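PDB 3DMF: probable ribosomal RNA small subunit methyltransferase from Thermus thermophilus, which probably transfers methyl groups from S-adenosylmethionine to a base of the small-subunit ribosomal RNA. Local coordinates for residues Leu238-Gly243 and Asp300-Asn305. Residues are numbered along the deposited sequence; the frame is centred on the assembly and turned at random.
Sequences LDLGAG and DIIVTN. With SAM (S-adenosylmethionine), chain H.
I302 projects from its strand on the same face as L238 and L240 and turns a branch toward each: CG1 lies 3.9 Å from CB of L238, while the side chains of I302 and L240 cross obliquely, CG2, anti to the backbone N and also near L238 O, meeting CD1 of L240 at 3.7 Å. Helix 317-329 packs on this face, with F322 against L240 and T304. D239 and V303 point to the other face, where CG2 of V303 stands 4.0 Å from OD1 of the aspartate and L219 and L223 of helix 214-227 pack on the valine. The two strands form a parallel ladder, the axes of 238-240 and 301-304 differing by 22°, and three N-H...O bonds hold it; the one from V303 N to L238 O (2.9 Å) is nearly straight at 164°. These are neighbouring central strands of a Rossmann-like methyltransferase sheet ordered 3-2-1-4-5-7-6, and the cofactor lies at their C-terminal ends. There the T304 hydroxyl, opposite the backbone N and beside the carbonyl carbon, donates to L240 O at 2.9 Å, from 25° off the carbonyl plane. A water joins the strand ends, lying 2.8 Å from D239 OD1 and close to L240 O, with more acceptors around it than protons to give, and accepting from N305 N; T248 holds the other carboxylate oxygen of D239. Past strand 236-240, G241 O accepts from the SAM amino N at 2.8 Å, and N305, whose ND2 is bonded to S216, brings its backbone O to 3.2 Å from the transferable methyl, CE.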
loop_
_atom_site.group_PDB
_atom_site.type_symbol
_atom_site.label_atom_id
_atom_site.label_comp_id
_atom_site.label_asym_id
_atom_site.label_seq_id
_atom_site.Cartn_x
_atom_site.Cartn_y
_atom_site.Cartn_z
ATOM N N LEU A 238 11.141 -5.138 -14.641
ATOM C CA LEU A 238 10.627 -5.034 -13.273
ATOM C C LEU A 238 9.914 -3.696 -13.118
ATOM O O LEU A 238 10.481 -2.649 -13.456
ATOM C CB LEU A 238 11.750 -5.112 -12.249
ATOM C CG LEU A 238 11.347 -5.101 -10.754
ATOM C CD1 LEU A 238 10.414 -6.300 -10.401
ATOM C CD2 LEU A 238 12.627 -5.121 -9.906
ATOM N N ASP A 239 8.669 -3.751 -12.642
ATOM C CA ASP A 239 7.844 -2.551 -12.399
ATOM C C ASP A 239 7.763 -2.402 -10.888
ATOM O O ASP A 239 7.102 -3.206 -10.214
ATOM C CB ASP A 239 6.445 -2.740 -13.030
ATOM C CG ASP A 239 5.513 -1.565 -12.825
ATOM O OD1 ASP A 239 5.893 -0.603 -12.138
ATOM O OD2 ASP A 239 4.374 -1.621 -13.364
ATOM N N LEU A 240 8.493 -1.426 -10.361
ATOM C CA LEU A 240 8.546 -1.213 -8.903
ATOM C C LEU A 240 7.351 -0.387 -8.450
ATOM O O LEU A 240 7.219 0.791 -8.801
ATOM C CB LEU A 240 9.855 -0.490 -8.515
ATOM C CG LEU A 240 11.151 -1.286 -8.676
ATOM C CD1 LEU A 240 12.343 -0.340 -8.635
ATOM C CD2 LEU A 240 11.285 -2.355 -7.587
ATOM N N GLY A 241 6.469 -1.011 -7.672
ATOM C CA GLY A 241 5.258 -0.349 -7.218
ATOM C C GLY A 241 4.223 -0.367 -8.325
ATOM O O GLY A 241 3.799 0.688 -8.804
ATOM N N ALA A 242 3.815 -1.573 -8.723
ATOM C CA ALA A 242 3.054 -1.764 -9.984
ATOM C C ALA A 242 1.611 -1.250 -9.932
ATOM O O ALA A 242 1.001 -1.011 -10.983
ATOM C CB ALA A 242 3.065 -3.253 -10.412
ATOM N N GLY A 243 1.056 -1.062 -8.729
ATOM C CA GLY A 243 -0.342 -0.632 -8.635
ATOM C C GLY A 243 -1.295 -1.547 -9.390
ATOM O O GLY A 243 -1.098 -2.773 -9.411
ATOM N N ASP A 300 16.382 -6.431 -17.576
ATOM C CA ASP A 300 16.885 -5.581 -18.654
ATOM C C ASP A 300 16.402 -4.138 -18.533
ATOM O O ASP A 300 17.126 -3.189 -18.876
ATOM C CB ASP A 300 16.457 -6.145 -20.014
ATOM C CG ASP A 300 16.905 -7.575 -20.207
ATOM O OD1 ASP A 300 18.116 -7.833 -20.042
ATOM O OD2 ASP A 300 16.049 -8.441 -20.499
ATOM N N ILE A 301 15.163 -3.987 -18.078
ATOM C CA ILE A 301 14.538 -2.673 -17.950
ATOM C C ILE A 301 13.857 -2.638 -16.595
ATOM O O ILE A 301 13.197 -3.598 -16.221
ATOM C CB ILE A 301 13.477 -2.435 -19.056
ATOM C CG1 ILE A 301 14.122 -2.582 -20.449
ATOM C CG2 ILE A 301 12.846 -1.054 -18.930
ATOM C CD1 ILE A 301 13.129 -2.642 -21.607
ATOM N N ILE A 302 14.023 -1.537 -15.864
ATOM C CA ILE A 302 13.243 -1.324 -14.635
ATOM C C ILE A 302 12.515 0.006 -14.747
ATOM O O ILE A 302 13.103 0.979 -15.197
ATOM C CB ILE A 302 14.136 -1.451 -13.365
ATOM C CG1 ILE A 302 14.718 -2.874 -13.306
ATOM C CG2 ILE A 302 13.333 -1.127 -12.086
ATOM C CD1 ILE A 302 15.649 -3.151 -12.120
ATOM N N VAL A 303 11.223 0.021 -14.399
ATOM C CA VAL A 303 10.395 1.231 -14.490
ATOM C C VAL A 303 9.734 1.495 -13.162
ATOM O O VAL A 303 9.433 0.551 -12.432
ATOM C CB VAL A 303 9.290 1.143 -15.600
ATOM C CG1 VAL A 303 9.914 1.008 -16.971
ATOM C CG2 VAL A 303 8.293 0.025 -15.315
ATOM N N THR A 304 9.505 2.767 -12.856
ATOM C CA THR A 304 8.779 3.109 -11.640
ATOM C C THR A 304 8.174 4.498 -11.664
ATOM O O THR A 304 8.813 5.458 -12.102
ATOM C CB THR A 304 9.668 2.929 -10.366
ATOM O OG1 THR A 304 8.864 3.117 -9.191
ATOM C CG2 THR A 304 10.875 3.918 -10.320
ATOM N N ASN A 305 6.921 4.561 -11.215
ATOM C CA ASN A 305 6.322 5.794 -10.702
ATOM C C ASN A 305 6.282 5.612 -9.171
ATOM O O ASN A 305 5.357 4.979 -8.653
ATOM C CB ASN A 305 4.920 6.007 -11.289
ATOM C CG ASN A 305 4.298 7.289 -10.822
ATOM O OD1 ASN A 305 4.849 7.964 -9.950
ATOM N ND2 ASN A 305 3.149 7.653 -11.397
HETATM N N SAM H . 2.840 1.890 -11.171
HETATM C CA SAM H . 1.457 2.360 -10.840
HETATM C C SAM H . 1.072 3.512 -11.763
HETATM O O SAM H . 1.968 4.064 -12.393
HETATM O OXT SAM H . -0.095 3.868 -11.834
HETATM C CB SAM H . 1.321 2.845 -9.395
HETATM C CG SAM H . 2.261 4.001 -9.019
HETATM S SD SAM H . 1.975 4.660 -7.347
HETATM C CE SAM H . 2.677 6.326 -7.499
HETATM C "C5'" SAM H . 3.278 3.881 -6.356
HETATM C "C4'" SAM H . 2.958 2.433 -5.971
HETATM O "O4'" SAM H . 3.997 2.023 -5.077
HETATM C "C3'" SAM H . 1.599 2.221 -5.275
HETATM O "O3'" SAM H . 0.859 1.256 -5.968
HETATM C "C2'" SAM H . 2.032 1.752 -3.882
HETATM O "O2'" SAM H . 1.092 0.936 -3.177
HETATM C "C1'" SAM H . 3.372 1.109 -4.198
HETATM N N9 SAM H . 4.213 0.912 -3.007
HETATM C C8 SAM H . 4.277 1.660 -1.852
HETATM N N7 SAM H . 5.206 1.095 -1.026
HETATM C C5 SAM H . 5.709 -0.004 -1.645
HETATM C C6 SAM H . 6.645 -0.965 -1.269
HETATM N N6 SAM H . 7.254 -0.987 -0.079
HETATM N N1 SAM H . 6.931 -1.959 -2.177
HETATM C C2 SAM H . 6.314 -2.062 -3.395
HETATM N N3 SAM H . 5.351 -1.138 -3.781
HETATM C C4 SAM H . 5.092 -0.123 -2.892
HETATM O O HOH W 1 5.621 1.915 -10.839
#